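Local atomic coordinates of putative methyl-accepting chemotaxis signal transduction protein (Campylobacter jejuni subsp. jejuni serotype O:2, PDB entry 4XMR), a protein that binds isoleucine in its tandem-PAS sensory domain and, as a chemoreceptor, probably passes amino-acid recognition across the membrane to the chemotaxis machinery. Residues N60-V65 with P102-D107; Q26-D31 with E164-L169; N176-D181 with K192-P197; Q182-F187 with A235-I240. One frame throughout, in Å; residues are numbered along the deposited sequence.

Interaction 1: residues N60-V65 with P102-D107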
loop_
_atom_site.group_PDB
_atom_site.type_symbol
_atom_site.label_atom_id
_atom_site.label_comp_id
_atom_site.label_asym_id
_atom_site.label_seq_id
_atom_site.Cartn_x
_atom_site.Cartn_y
_atom_site.Cartn_z
ATOM N N ASN B 60 6.200 11.260 -33.081
ATOM C CA ASN B 60 6.036 12.119 -31.916
ATOM C C ASN B 60 5.556 11.344 -30.690
ATOM O O ASN B 60 5.989 11.605 -29.568
ATOM C CB ASN B 60 5.098 13.286 -32.224
ATOM C CG ASN B 60 5.744 14.325 -33.114
ATOM O OD1 ASN B 60 6.957 14.317 -33.307
ATOM N ND2 ASN B 60 4.939 15.232 -33.652
ATOM N N ILE B 61 4.671 10.381 -30.908
ATOM C CA ILE B 61 4.201 9.549 -29.807
ATOM C C ILE B 61 5.360 8.749 -29.202
ATOM O O ILE B 61 5.549 8.743 -27.982
ATOM C CB ILE B 61 3.055 8.625 -30.246
ATOM C CG1 ILE B 61 1.797 9.454 -30.526
ATOM C CG2 ILE B 61 2.775 7.569 -29.179
ATOM C CD1 ILE B 61 0.724 8.722 -31.308
ATOM N N ILE B 62 6.155 8.098 -30.048
ATOM C CA ILE B 62 7.302 7.334 -29.563
ATOM C C ILE B 62 8.223 8.238 -28.744
ATOM O O ILE B 62 8.601 7.911 -27.617
ATOM C CB ILE B 62 8.112 6.722 -30.731
ATOM C CG1 ILE B 62 7.297 5.635 -31.438
ATOM C CG2 ILE B 62 9.433 6.149 -30.233
ATOM C CD1 ILE B 62 7.865 5.237 -32.797
ATOM N N ASN B 63 8.565 9.389 -29.310
ATOM C CA ASN B 63 9.543 10.266 -28.683
ATOM C C ASN B 63 9.064 10.978 -27.428
ATOM O O ASN B 63 9.853 11.220 -26.518
ATOM C CB ASN B 63 10.064 11.292 -29.684
ATOM C CG ASN B 63 10.896 10.662 -30.777
ATOM O OD1 ASN B 63 11.468 9.588 -30.598
ATOM N ND2 ASN B 63 10.971 11.331 -31.918
ATOM N N ASN B 64 7.778 11.314 -27.378
ATOM C CA ASN B 64 7.253 12.119 -26.285
ATOM C C ASN B 64 6.478 11.327 -25.245
ATOM O O ASN B 64 6.561 11.630 -24.056
ATOM C CB ASN B 64 6.374 13.254 -26.817
ATOM C CG ASN B 64 7.154 14.249 -27.640
ATOM O OD1 ASN B 64 7.919 15.038 -27.100
ATOM N ND2 ASN B 64 6.960 14.219 -28.950
ATOM N N VAL B 65 5.712 10.328 -25.682
ATOM C CA VAL B 65 4.961 9.505 -24.740
ATOM C C VAL B 65 5.859 8.433 -24.122
ATOM O O VAL B 65 5.734 8.119 -22.935
ATOM C CB VAL B 65 3.711 8.870 -25.395
ATOM C CG1 VAL B 65 2.979 7.968 -24.409
ATOM C CG2 VAL B 65 2.774 9.967 -25.893
ATOM N N PRO B 102 10.752 2.557 -25.056
ATOM C CA PRO B 102 9.533 1.901 -25.539
ATOM C C PRO B 102 9.420 1.976 -27.057
ATOM O O PRO B 102 9.762 2.994 -27.669
ATOM C CB PRO B 102 8.424 2.721 -24.883
ATOM C CG PRO B 102 9.040 3.195 -23.608
ATOM C CD PRO B 102 10.462 3.521 -23.978
ATOM N N GLU B 103 8.964 0.886 -27.657
ATOM C CA GLU B 103 8.805 0.813 -29.098
ATOM C C GLU B 103 7.375 0.439 -29.448
ATOM O O GLU B 103 6.608 -0.024 -28.586
ATOM C CB GLU B 103 9.771 -0.215 -29.695
ATOM C CG GLU B 103 11.236 0.157 -29.561
ATOM C CD GLU B 103 12.155 -0.912 -30.114
ATOM O OE1 GLU B 103 11.674 -2.039 -30.356
ATOM O OE2 GLU B 103 13.356 -0.625 -30.312
ATOM N N LEU B 104 7.027 0.661 -30.710
ATOM C CA LEU B 104 5.720 0.295 -31.236
ATOM C C LEU B 104 5.702 -1.176 -31.615
ATOM O O LEU B 104 6.578 -1.653 -32.333
ATOM C CB LEU B 104 5.348 1.148 -32.453
ATOM C CG LEU B 104 4.979 2.610 -32.232
ATOM C CD1 LEU B 104 4.650 3.277 -33.557
ATOM C CD2 LEU B 104 3.805 2.742 -31.276
ATOM N N ARG B 105 4.704 -1.890 -31.114
ATOM C CA ARG B 105 4.461 -3.268 -31.510
ATOM C C ARG B 105 3.219 -3.256 -32.391
ATOM O O ARG B 105 2.245 -2.578 -32.070
ATOM C CB ARG B 105 4.196 -4.146 -30.284
ATOM C CG ARG B 105 5.295 -4.160 -29.219
ATOM C CD ARG B 105 6.395 -5.153 -29.556
ATOM N NE ARG B 105 5.867 -6.383 -30.145
ATOM C CZ ARG B 105 5.588 -7.491 -29.464
ATOM N NH1 ARG B 105 5.785 -7.542 -28.151
ATOM N NH2 ARG B 105 5.115 -8.554 -30.102
ATOM N N ASP B 106 3.230 -3.996 -33.494
ATOM C CA ASP B 106 2.072 -3.975 -34.383
ATOM C C ASP B 106 1.288 -5.287 -34.429
ATOM O O ASP B 106 0.335 -5.412 -35.195
ATOM C CB ASP B 106 2.458 -3.519 -35.801
ATOM C CG ASP B 106 3.551 -4.371 -36.418
ATOM O OD1 ASP B 106 3.714 -5.536 -36.003
ATOM O OD2 ASP B 106 4.243 -3.874 -37.329
ATOM N N ASP B 107 1.675 -6.251 -33.597
ATOM C CA ASP B 107 1.106 -7.597 -33.679
ATOM C C ASP B 107 0.440 -8.094 -32.394
ATOM O O ASP B 107 0.414 -9.297 -32.135
ATOM C CB ASP B 107 2.188 -8.592 -34.115
ATOM C CG ASP B 107 3.358 -8.645 -33.146
ATOM O OD1 ASP B 107 3.448 -7.769 -32.260
ATOM O OD2 ASP B 107 4.197 -9.562 -33.280
HETATM O O HOH W 1 9.965 5.686 -26.663
#
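Ile62 of helix 58-76 makes the direct contacts with edge strand 103-105, chiefly with Leu104. It is also the nearest residue by backbone, with its CA 6.7 Å from the CA of Glu103. Its CG1 branch lies anti to the carbonyl carbon (chi1 -68°) and is extended at chi2 (165°), which carries CD1 out over the branched end of Leu104. There Ile62 CD1 meets Leu104 CD1 at 3.8 Å, while Ile62 CG1 sits 3.9 Å from Leu104 CG, a small apolar contact in which the two chains run obliquely past each other. The second branch of Ile62, CG2, faces the strand's start and stays 4.1 Å from Pro102 O. That carbonyl is joined to the helix through water: one molecule donates to Ile62 O at 2.8 Å and to Pro102 O at 2.9 Å, bridging two backbone acceptors that could not bond to each other. Only 148 Å² is buried in all. Strand 103-105 pairs with strand 90-94 through Glu103 with Leu92 and Arg105 with Val90, and Leu91 of that strand touches both Ile61 and Leu104, so the helix packs against the margin of the six-stranded antiparallel sheet of the isoleucine-binding PAS module.

Interaction 2: residues Q26-D31 with E164-L169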
loop_
_atom_site.group_PDB
_atom_site.type_symbol
_atom_site.label_atom_id
_atom_site.label_comp_id
_atom_site.label_asym_id
_atom_site.label_seq_id
_atom_site.Cartn_x
_atom_site.Cartn_y
_atom_site.Cartn_z
ATOM N N GLN B 26 -10.183 -7.136 3.277
ATOM C CA GLN B 26 -10.968 -6.234 2.439
ATOM C C GLN B 26 -10.206 -4.937 2.136
ATOM O O GLN B 26 -10.133 -4.514 0.983
ATOM C CB GLN B 26 -12.323 -5.930 3.094
ATOM C CG GLN B 26 -13.145 -4.910 2.328
ATOM C CD GLN B 26 -14.430 -4.557 3.038
ATOM O OE1 GLN B 26 -14.925 -5.320 3.861
ATOM N NE2 GLN B 26 -14.976 -3.393 2.724
ATOM N N SER B 27 -9.635 -4.333 3.175
ATOM C CA SER B 27 -8.862 -3.108 3.011
ATOM C C SER B 27 -7.668 -3.300 2.079
ATOM O O SER B 27 -7.318 -2.408 1.306
ATOM C CB SER B 27 -8.385 -2.587 4.368
ATOM O OG SER B 27 -9.482 -2.152 5.160
ATOM N N THR B 28 -7.046 -4.467 2.161
ATOM C CA THR B 28 -5.899 -4.778 1.313
ATOM C C THR B 28 -6.300 -4.714 -0.152
ATOM O O THR B 28 -5.605 -4.111 -0.978
ATOM C CB THR B 28 -5.333 -6.167 1.664
ATOM O OG1 THR B 28 -4.920 -6.171 3.031
ATOM C CG2 THR B 28 -4.150 -6.518 0.780
ATOM N N VAL B 29 -7.427 -5.318 -0.487
ATOM C CA VAL B 29 -7.931 -5.293 -1.847
ATOM C C VAL B 29 -8.298 -3.875 -2.291
ATOM O O VAL B 29 -7.960 -3.452 -3.398
ATOM C CB VAL B 29 -9.147 -6.225 -1.982
ATOM C CG1 VAL B 29 -9.777 -6.101 -3.356
ATOM C CG2 VAL B 29 -8.740 -7.667 -1.697
ATOM N N GLU B 30 -8.983 -3.143 -1.418
ATOM C CA GLU B 30 -9.420 -1.792 -1.744
ATOM C C GLU B 30 -8.233 -0.866 -1.992
ATOM O O GLU B 30 -8.249 -0.054 -2.921
ATOM C CB GLU B 30 -10.275 -1.225 -0.608
ATOM C CG GLU B 30 -11.633 -1.900 -0.454
ATOM C CD GLU B 30 -12.362 -1.475 0.806
ATOM O OE1 GLU B 30 -11.701 -0.961 1.735
ATOM O OE2 GLU B 30 -13.594 -1.668 0.871
ATOM N N ASP B 31 -7.214 -0.973 -1.146
ATOM C CA ASP B 31 -6.073 -0.073 -1.235
ATOM C C ASP B 31 -5.217 -0.380 -2.468
ATOM O O ASP B 31 -4.690 0.528 -3.100
ATOM C CB ASP B 31 -5.238 -0.135 0.049
ATOM C CG ASP B 31 -5.980 0.404 1.268
ATOM O OD1 ASP B 31 -7.067 1.011 1.112
ATOM O OD2 ASP B 31 -5.458 0.235 2.391
ATOM N N GLU B 164 -0.010 -11.541 -8.884
ATOM C CA GLU B 164 0.821 -12.053 -7.805
ATOM C C GLU B 164 1.141 -10.981 -6.756
ATOM O O GLU B 164 1.335 -11.302 -5.585
ATOM C CB GLU B 164 2.101 -12.678 -8.370
ATOM C CG GLU B 164 2.912 -13.455 -7.350
ATOM C CD GLU B 164 4.116 -14.147 -7.959
ATOM O OE1 GLU B 164 4.343 -14.005 -9.178
ATOM O OE2 GLU B 164 4.831 -14.838 -7.211
ATOM N N ASP B 165 1.157 -9.709 -7.161
ATOM C CA ASP B 165 1.372 -8.642 -6.193
ATOM C C ASP B 165 0.240 -8.586 -5.171
ATOM O O ASP B 165 0.478 -8.382 -3.982
ATOM C CB ASP B 165 1.485 -7.274 -6.874
ATOM C CG ASP B 165 2.770 -7.091 -7.630
ATOM O OD1 ASP B 165 3.622 -8.005 -7.633
ATOM O OD2 ASP B 165 2.919 -5.998 -8.214
ATOM N N LEU B 166 -0.996 -8.755 -5.633
ATOM C CA LEU B 166 -2.123 -8.754 -4.716
ATOM C C LEU B 166 -2.117 -10.034 -3.873
ATOM O O LEU B 166 -2.411 -10.001 -2.677
ATOM C CB LEU B 166 -3.430 -8.556 -5.480
ATOM C CG LEU B 166 -4.669 -8.617 -4.592
ATOM C CD1 LEU B 166 -4.573 -7.611 -3.438
ATOM C CD2 LEU B 166 -5.882 -8.345 -5.457
ATOM N N GLN B 167 -1.778 -11.174 -4.477
ATOM C CA GLN B 167 -1.664 -12.412 -3.696
ATOM C C GLN B 167 -0.658 -12.242 -2.577
ATOM O O GLN B 167 -0.914 -12.621 -1.433
ATOM C CB GLN B 167 -1.264 -13.613 -4.565
ATOM C CG GLN B 167 -0.444 -14.713 -3.832
ATOM C CD GLN B 167 -1.216 -15.466 -2.741
ATOM O OE1 GLN B 167 -2.419 -15.653 -2.827
ATOM N NE2 GLN B 167 -0.506 -15.908 -1.717
ATOM N N ASN B 168 0.489 -11.662 -2.903
ATOM C CA ASN B 168 1.515 -11.487 -1.889
ATOM C C ASN B 168 1.061 -10.596 -0.733
ATOM O O ASN B 168 1.363 -10.869 0.430
ATOM C CB ASN B 168 2.809 -10.959 -2.514
ATOM C CG ASN B 168 3.509 -11.999 -3.366
ATOM O OD1 ASN B 168 3.242 -13.190 -3.252
ATOM N ND2 ASN B 168 4.414 -11.548 -4.222
ATOM N N LEU B 169 0.318 -9.545 -1.047
ATOM C CA LEU B 169 -0.246 -8.682 -0.015
ATOM C C LEU B 169 -1.228 -9.441 0.877
ATOM O O LEU B 169 -1.189 -9.333 2.103
ATOM C CB LEU B 169 -0.960 -7.504 -0.655
ATOM C CG LEU B 169 -0.011 -6.451 -1.212
ATOM C CD1 LEU B 169 -0.743 -5.485 -2.132
ATOM C CD2 LEU B 169 0.626 -5.684 -0.063
#
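Two helices of the tandem-PAS architecture pack side by side here: the long N-terminal helix 9-48, which runs beside both modules, and the short helix 163-171, which follows the last strand in sequence of the first sheet and leads toward the second. Their segments run nearly antiparallel, at 151° between N-to-C directions, and the axes approach to 10.2 Å, with 159 Å² buried in total. Thr28 provides the closest touch. Its methyl, CG2, stands anti to the backbone N (chi1 -60° for OG1), facing helix 163-171, and reaches Leu169 CB at 3.6 Å, low on that side chain near the backbone. The hydroxyl is turned back along its own helix, where OG1 hydrogen-bonds Val24 O, so the polar atom is satisfied within helix 9-48 and only the methyl is offered to the neighbour. One turn away Leu166, with CG anti to its N (chi1 177°) and bent at chi2, extends CD1 toward Thr28 and Val29. Phe32, further along helix 9-48, touches Leu166 and Leu169 and extends the apolar contact, and Val233 of strand 224-233 lies against Val29. Leu166 CD1 ends 4.4 Å from Val29 CA and equally far from Thr28 CG2.

Interaction 3: residues N176-D181 with K192-P197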
loop_
_atom_site.group_PDB
_atom_site.type_symbol
_atom_site.label_atom_id
_atom_site.label_comp_id
_atom_site.label_asym_id
_atom_site.label_seq_id
_atom_site.Cartn_x
_atom_site.Cartn_y
_atom_site.Cartn_z
ATOM N N ASN B 176 -6.837 -16.522 8.697
ATOM C CA ASN B 176 -6.946 -17.446 7.588
ATOM C C ASN B 176 -7.890 -16.864 6.546
ATOM O O ASN B 176 -9.046 -17.313 6.399
ATOM C CB ASN B 176 -7.442 -18.797 8.072
ATOM C CG ASN B 176 -7.461 -19.824 6.973
ATOM O OD1 ASN B 176 -6.511 -19.929 6.188
ATOM N ND2 ASN B 176 -8.541 -20.593 6.903
ATOM N N THR B 177 -7.399 -15.839 5.849
ATOM C CA THR B 177 -8.206 -15.121 4.880
ATOM C C THR B 177 -7.806 -15.494 3.462
ATOM O O THR B 177 -6.666 -15.881 3.196
ATOM C CB THR B 177 -8.105 -13.605 5.066
ATOM O OG1 THR B 177 -6.734 -13.217 4.926
ATOM C CG2 THR B 177 -8.607 -13.179 6.446
ATOM N N PHE B 178 -8.766 -15.388 2.551
ATOM C CA PHE B 178 -8.544 -15.752 1.160
ATOM C C PHE B 178 -9.538 -15.041 0.255
ATOM O O PHE B 178 -10.518 -14.480 0.729
ATOM C CB PHE B 178 -8.529 -17.282 0.959
ATOM C CG PHE B 178 -9.698 -18.017 1.581
ATOM C CD1 PHE B 178 -9.677 -18.360 2.929
ATOM C CD2 PHE B 178 -10.782 -18.427 0.812
ATOM C CE1 PHE B 178 -10.735 -19.056 3.510
ATOM C CE2 PHE B 178 -11.843 -19.132 1.390
ATOM C CZ PHE B 178 -11.807 -19.441 2.737
ATOM N N LEU B 179 -9.239 -15.027 -1.041
ATOM C CA LEU B 179 -10.049 -14.339 -2.036
ATOM C C LEU B 179 -10.457 -15.280 -3.150
ATOM O O LEU B 179 -9.634 -16.056 -3.631
ATOM C CB LEU B 179 -9.259 -13.204 -2.694
ATOM C CG LEU B 179 -8.741 -12.036 -1.881
ATOM C CD1 LEU B 179 -8.060 -11.053 -2.841
ATOM C CD2 LEU B 179 -9.867 -11.363 -1.114
ATOM N N PHE B 180 -11.711 -15.164 -3.584
ATOM C CA PHE B 180 -12.171 -15.784 -4.820
ATOM C C PHE B 180 -12.341 -14.715 -5.880
ATOM O O PHE B 180 -12.696 -13.578 -5.573
ATOM C CB PHE B 180 -13.526 -16.465 -4.621
ATOM C CG PHE B 180 -13.493 -17.627 -3.682
ATOM C CD1 PHE B 180 -13.156 -18.887 -4.144
ATOM C CD2 PHE B 180 -13.820 -17.458 -2.345
ATOM C CE1 PHE B 180 -13.126 -19.964 -3.288
ATOM C CE2 PHE B 180 -13.795 -18.532 -1.483
ATOM C CZ PHE B 180 -13.453 -19.787 -1.955
ATOM N N ASP B 181 -12.098 -15.081 -7.132
ATOM C CA ASP B 181 -12.336 -14.151 -8.223
ATOM C C ASP B 181 -13.806 -14.123 -8.630
ATOM O O ASP B 181 -14.654 -14.747 -7.986
ATOM C CB ASP B 181 -11.410 -14.433 -9.414
ATOM C CG ASP B 181 -11.666 -15.785 -10.070
ATOM O OD1 ASP B 181 -12.760 -16.369 -9.901
ATOM O OD2 ASP B 181 -10.761 -16.254 -10.789
ATOM N N LYS B 192 -1.081 -20.642 1.540
ATOM C CA LYS B 192 -0.910 -20.846 0.104
ATOM C C LYS B 192 -1.313 -22.243 -0.363
ATOM O O LYS B 192 -1.454 -22.476 -1.560
ATOM C CB LYS B 192 0.502 -20.458 -0.360
ATOM C CG LYS B 192 0.712 -18.942 -0.374
ATOM C CD LYS B 192 2.080 -18.512 -0.904
ATOM C CE LYS B 192 2.280 -17.007 -0.713
ATOM N NZ LYS B 192 3.582 -16.495 -1.230
ATOM N N GLU B 193 -1.522 -23.162 0.577
ATOM C CA GLU B 193 -2.065 -24.475 0.238
ATOM C C GLU B 193 -3.493 -24.404 -0.312
ATOM O O GLU B 193 -3.908 -25.263 -1.096
ATOM C CB GLU B 193 -2.011 -25.421 1.441
ATOM C CG GLU B 193 -0.610 -25.889 1.805
ATOM C CD GLU B 193 -0.609 -27.224 2.539
ATOM O OE1 GLU B 193 -1.642 -27.583 3.145
ATOM O OE2 GLU B 193 0.426 -27.923 2.501
ATOM N N LEU B 194 -4.248 -23.391 0.100
ATOM C CA LEU B 194 -5.616 -23.211 -0.386
ATOM C C LEU B 194 -5.664 -22.923 -1.882
ATOM O O LEU B 194 -6.727 -23.006 -2.493
ATOM C CB LEU B 194 -6.324 -22.085 0.376
ATOM C CG LEU B 194 -6.627 -22.353 1.847
ATOM C CD1 LEU B 194 -7.524 -21.247 2.393
ATOM C CD2 LEU B 194 -7.264 -23.728 2.057
ATOM N N LEU B 195 -4.517 -22.588 -2.468
ATOM C CA LEU B 195 -4.465 -22.262 -3.888
ATOM C C LEU B 195 -4.427 -23.501 -4.771
ATOM O O LEU B 195 -4.698 -23.434 -5.971
ATOM C CB LEU B 195 -3.254 -21.383 -4.190
ATOM C CG LEU B 195 -3.277 -20.001 -3.530
ATOM C CD1 LEU B 195 -2.007 -19.238 -3.863
ATOM C CD2 LEU B 195 -4.504 -19.210 -3.953
ATOM N N ASN B 196 -4.077 -24.633 -4.176
ATOM C CA ASN B 196 -3.983 -25.867 -4.933
ATOM C C ASN B 196 -5.356 -26.283 -5.456
ATOM O O ASN B 196 -6.332 -26.279 -4.714
ATOM C CB ASN B 196 -3.372 -26.977 -4.079
ATOM C CG ASN B 196 -2.867 -28.133 -4.913
ATOM O OD1 ASN B 196 -3.653 -28.933 -5.427
ATOM N ND2 ASN B 196 -1.547 -28.232 -5.051
ATOM N N PRO B 197 -5.430 -26.637 -6.744
ATOM C CA PRO B 197 -6.688 -26.994 -7.412
ATOM C C PRO B 197 -7.441 -28.142 -6.744
ATOM O O PRO B 197 -8.651 -28.256 -6.929
ATOM C CB PRO B 197 -6.227 -27.423 -8.806
ATOM C CG PRO B 197 -4.939 -26.725 -9.010
ATOM C CD PRO B 197 -4.285 -26.671 -7.669
#
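The apolar part of this contact rests on one methyl group. Leu194 CD1 sits over a face of the Phe178 ring, 4.1 Å from its centroid and 28° off the ring normal, a CH-pi arrangement. It is displaced toward one side of the ring, since its nearest ring atom is Phe178 CD1 at 3.6 Å. The two side chains cross at about a right angle. Phe178 takes a chi1 of 50°, placing CG between its backbone N and carbonyl carbon, and this sets the ring facing the 3-10 segment 192-195. Leu194, with CG anti to the carbonyl carbon, extends CD1 to meet it.

The polar fringe is slight. Asn176 OD1 lies 4.1 Å from Leu194 CD1, a van der Waals approach, while the amide's ND2 is held by Thr241 O of strand 236-243. On the other segment, Leu194 O is hydrogen-bonded to His201 NE2, and the ring of His201 meets that of Phe180 edge-to-face.

Ala189 of strand 186-189 touches both Phe178 and Leu194. A loop that leaves the sheet's edge strand thus folds back against Phe178, on a face of the five-stranded antiparallel sheet of the second PAS module of this tandem-PAS sensor.

Interaction 4: residues Q182-F187 with A235-I240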
loop_
_atom_site.group_PDB
_atom_site.type_symbol
_atom_site.label_atom_id
_atom_site.label_comp_id
_atom_site.label_asym_id
_atom_site.label_seq_id
_atom_site.Cartn_x
_atom_site.Cartn_y
_atom_site.Cartn_z
ATOM N N GLN B 182 -14.091 -13.392 -9.697
ATOM C CA GLN B 182 -15.450 -13.164 -10.162
ATOM C C GLN B 182 -16.151 -14.443 -10.622
ATOM O O GLN B 182 -17.379 -14.493 -10.682
ATOM C CB GLN B 182 -15.444 -12.120 -11.283
ATOM C CG GLN B 182 -14.649 -12.509 -12.539
ATOM C CD GLN B 182 -13.131 -12.579 -12.336
ATOM O OE1 GLN B 182 -12.546 -11.828 -11.539
ATOM N NE2 GLN B 182 -12.490 -13.492 -13.063
ATOM N N LYS B 183 -15.372 -15.469 -10.950
ATOM C CA LYS B 183 -15.929 -16.751 -11.367
ATOM C C LYS B 183 -15.952 -17.751 -10.213
ATOM O O LYS B 183 -16.133 -18.956 -10.423
ATOM C CB LYS B 183 -15.146 -17.315 -12.550
ATOM C CG LYS B 183 -15.236 -16.446 -13.795
ATOM C CD LYS B 183 -16.691 -16.133 -14.126
ATOM C CE LYS B 183 -16.817 -14.999 -15.134
ATOM N NZ LYS B 183 -16.345 -15.397 -16.486
ATOM N N ASN B 184 -15.775 -17.233 -8.999
ATOM C CA ASN B 184 -15.784 -18.045 -7.782
ATOM C C ASN B 184 -14.663 -19.077 -7.772
ATOM O O ASN B 184 -14.803 -20.172 -7.220
ATOM C CB ASN B 184 -17.155 -18.686 -7.540
ATOM C CG ASN B 184 -18.195 -17.669 -7.122
ATOM O OD1 ASN B 184 -17.877 -16.684 -6.455
ATOM N ND2 ASN B 184 -19.444 -17.899 -7.509
ATOM N N LYS B 185 -13.539 -18.705 -8.379
ATOM C CA LYS B 185 -12.349 -19.538 -8.346
ATOM C C LYS B 185 -11.350 -18.933 -7.375
ATOM O O LYS B 185 -11.204 -17.712 -7.300
ATOM C CB LYS B 185 -11.734 -19.635 -9.745
ATOM C CG LYS B 185 -12.649 -20.285 -10.774
ATOM C CD LYS B 185 -12.940 -21.738 -10.417
ATOM C CE LYS B 185 -11.647 -22.506 -10.199
ATOM N NZ LYS B 185 -11.843 -23.980 -10.178
ATOM N N ILE B 186 -10.663 -19.785 -6.626
ATOM C CA ILE B 186 -9.705 -19.307 -5.636
ATOM C C ILE B 186 -8.622 -18.463 -6.325
ATOM O O ILE B 186 -8.140 -18.806 -7.410
ATOM C CB ILE B 186 -9.113 -20.471 -4.812
ATOM C CG1 ILE B 186 -8.397 -19.949 -3.561
ATOM C CG2 ILE B 186 -8.207 -21.340 -5.663
ATOM C CD1 ILE B 186 -9.350 -19.430 -2.516
ATOM N N PHE B 187 -8.270 -17.341 -5.701
ATOM C CA PHE B 187 -7.420 -16.334 -6.330
ATOM C C PHE B 187 -6.207 -15.986 -5.467
ATOM O O PHE B 187 -5.093 -15.867 -5.974
ATOM C CB PHE B 187 -8.255 -15.084 -6.645
ATOM C CG PHE B 187 -7.448 -13.913 -7.135
ATOM C CD1 PHE B 187 -7.174 -13.758 -8.482
ATOM C CD2 PHE B 187 -6.999 -12.945 -6.248
ATOM C CE1 PHE B 187 -6.442 -12.672 -8.934
ATOM C CE2 PHE B 187 -6.268 -11.861 -6.686
ATOM C CZ PHE B 187 -5.987 -11.726 -8.033
ATOM N N ALA B 235 -15.339 -7.241 -7.478
ATOM C CA ALA B 235 -15.753 -8.508 -8.076
ATOM C C ALA B 235 -15.298 -9.727 -7.276
ATOM O O ALA B 235 -15.743 -10.848 -7.549
ATOM C CB ALA B 235 -15.277 -8.604 -9.520
ATOM N N TYR B 236 -14.425 -9.508 -6.290
ATOM C CA TYR B 236 -13.865 -10.601 -5.496
ATOM C C TYR B 236 -14.797 -10.967 -4.358
ATOM O O TYR B 236 -15.626 -10.167 -3.925
ATOM C CB TYR B 236 -12.523 -10.212 -4.842
ATOM C CG TYR B 236 -11.353 -9.900 -5.738
ATOM C CD1 TYR B 236 -10.676 -10.902 -6.421
ATOM C CD2 TYR B 236 -10.883 -8.599 -5.843
ATOM C CE1 TYR B 236 -9.587 -10.608 -7.224
ATOM C CE2 TYR B 236 -9.799 -8.293 -6.633
ATOM C CZ TYR B 236 -9.157 -9.297 -7.322
ATOM O OH TYR B 236 -8.083 -8.971 -8.109
ATOM N N THR B 237 -14.613 -12.171 -3.843
ATOM C CA THR B 237 -15.200 -12.553 -2.566
ATOM C C THR B 237 -14.057 -12.809 -1.592
ATOM O O THR B 237 -13.180 -13.636 -1.863
ATOM C CB THR B 237 -16.058 -13.817 -2.698
ATOM O OG1 THR B 237 -17.114 -13.566 -3.632
ATOM C CG2 THR B 237 -16.655 -14.199 -1.346
ATOM N N ALA B 238 -14.056 -12.076 -0.479
ATOM C CA ALA B 238 -13.070 -12.271 0.576
ATOM C C ALA B 238 -13.699 -13.088 1.688
ATOM O O ALA B 238 -14.817 -12.805 2.109
ATOM C CB ALA B 238 -12.576 -10.933 1.118
ATOM N N CYS B 239 -12.966 -14.082 2.178
ATOM C CA CYS B 239 -13.460 -14.941 3.258
ATOM C C CYS B 239 -12.429 -15.112 4.364
ATOM O O CYS B 239 -11.214 -14.967 4.137
ATOM C CB CYS B 239 -13.782 -16.338 2.727
ATOM S SG CYS B 239 -15.061 -16.422 1.456
ATOM N N ILE B 240 -12.924 -15.438 5.555
ATOM C CA ILE B 240 -12.093 -15.904 6.654
ATOM C C ILE B 240 -12.762 -17.151 7.222
ATOM O O ILE B 240 -13.994 -17.206 7.365
ATOM C CB ILE B 240 -11.904 -14.802 7.728
ATOM C CG1 ILE B 240 -10.802 -15.192 8.707
ATOM C CG2 ILE B 240 -13.227 -14.462 8.440
ATOM C CD1 ILE B 240 -10.364 -14.042 9.598
HETATM O O HOH W 2 -19.020 -15.605 -4.195
#
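Phe187 and Tyr236 form the main contact, with ring centroids 4.9 Å apart and planes inclined at 47°, an oblique pairing. Tyr236 CE1 stands over the centre of one Phe187 face, 3.5 Å above its plane. The phenol oxygen extends further along the ring, so that Tyr236 OH is 3.5 Å from Phe187 CZ. With CG anti to the backbone N (chi1 173°), Phe187 directs its ring toward strand 236-243.

At the other end of the segments, Gln182 and Ala235 are closest by backbone, their CA atoms 5.1 Å apart. Gln182 CA makes a bent CA-H...O contact with Ala235 O, 3.5 Å long with 137° at the hydrogen, and Gln182 CB meets Ala235 CB at 3.9 Å. This approach buries Gln182 N, which has no partner in the model. On the surface side, a water links Asn184 and Thr237, donating to Asn184 OD1 and to Thr237 OG1, each at 2.8 Å.

Strands 186-189 and 236-243 are not direct neighbours: strand 177-180 lies between them in the antiparallel sheet of the second PAS module, bonding to Phe187 through Leu179 and to Thr237 through Phe180. Leu166 of helix 163-171 touches both rings, and Val29 of helix 9-48 touches Tyr236. Lys232 NZ also bonds Thr237 OG1 as well as Ala235 O. Further along the strand, Cys239 is tied to Cys230 by a disulfide across to strand 224-233.

In the fold
Interaction 1 stands apart in the isoleucine-binding module, its centre 37 to 39 Å from those of interactions 3 and 4, whereas interactions 2, 3 and 4 touch one another. Interactions 3 and 4 share one sheet, in which strand 177-180 of interaction 3 separates the two strands of interaction 4. Interaction 2 backs onto this sheet, with Val29 against Leu179. Burial differs as well: interaction 4 is a surface contact, while interactions 1 to 3 are partly buried. Both 1 and 4 have a water bridge, between backbone carbonyls in 1 and between side chains in 4. Direct contacts are aliphatic in 1 and 2, methyl-on-ring in 3 and chiefly aromatic in 4.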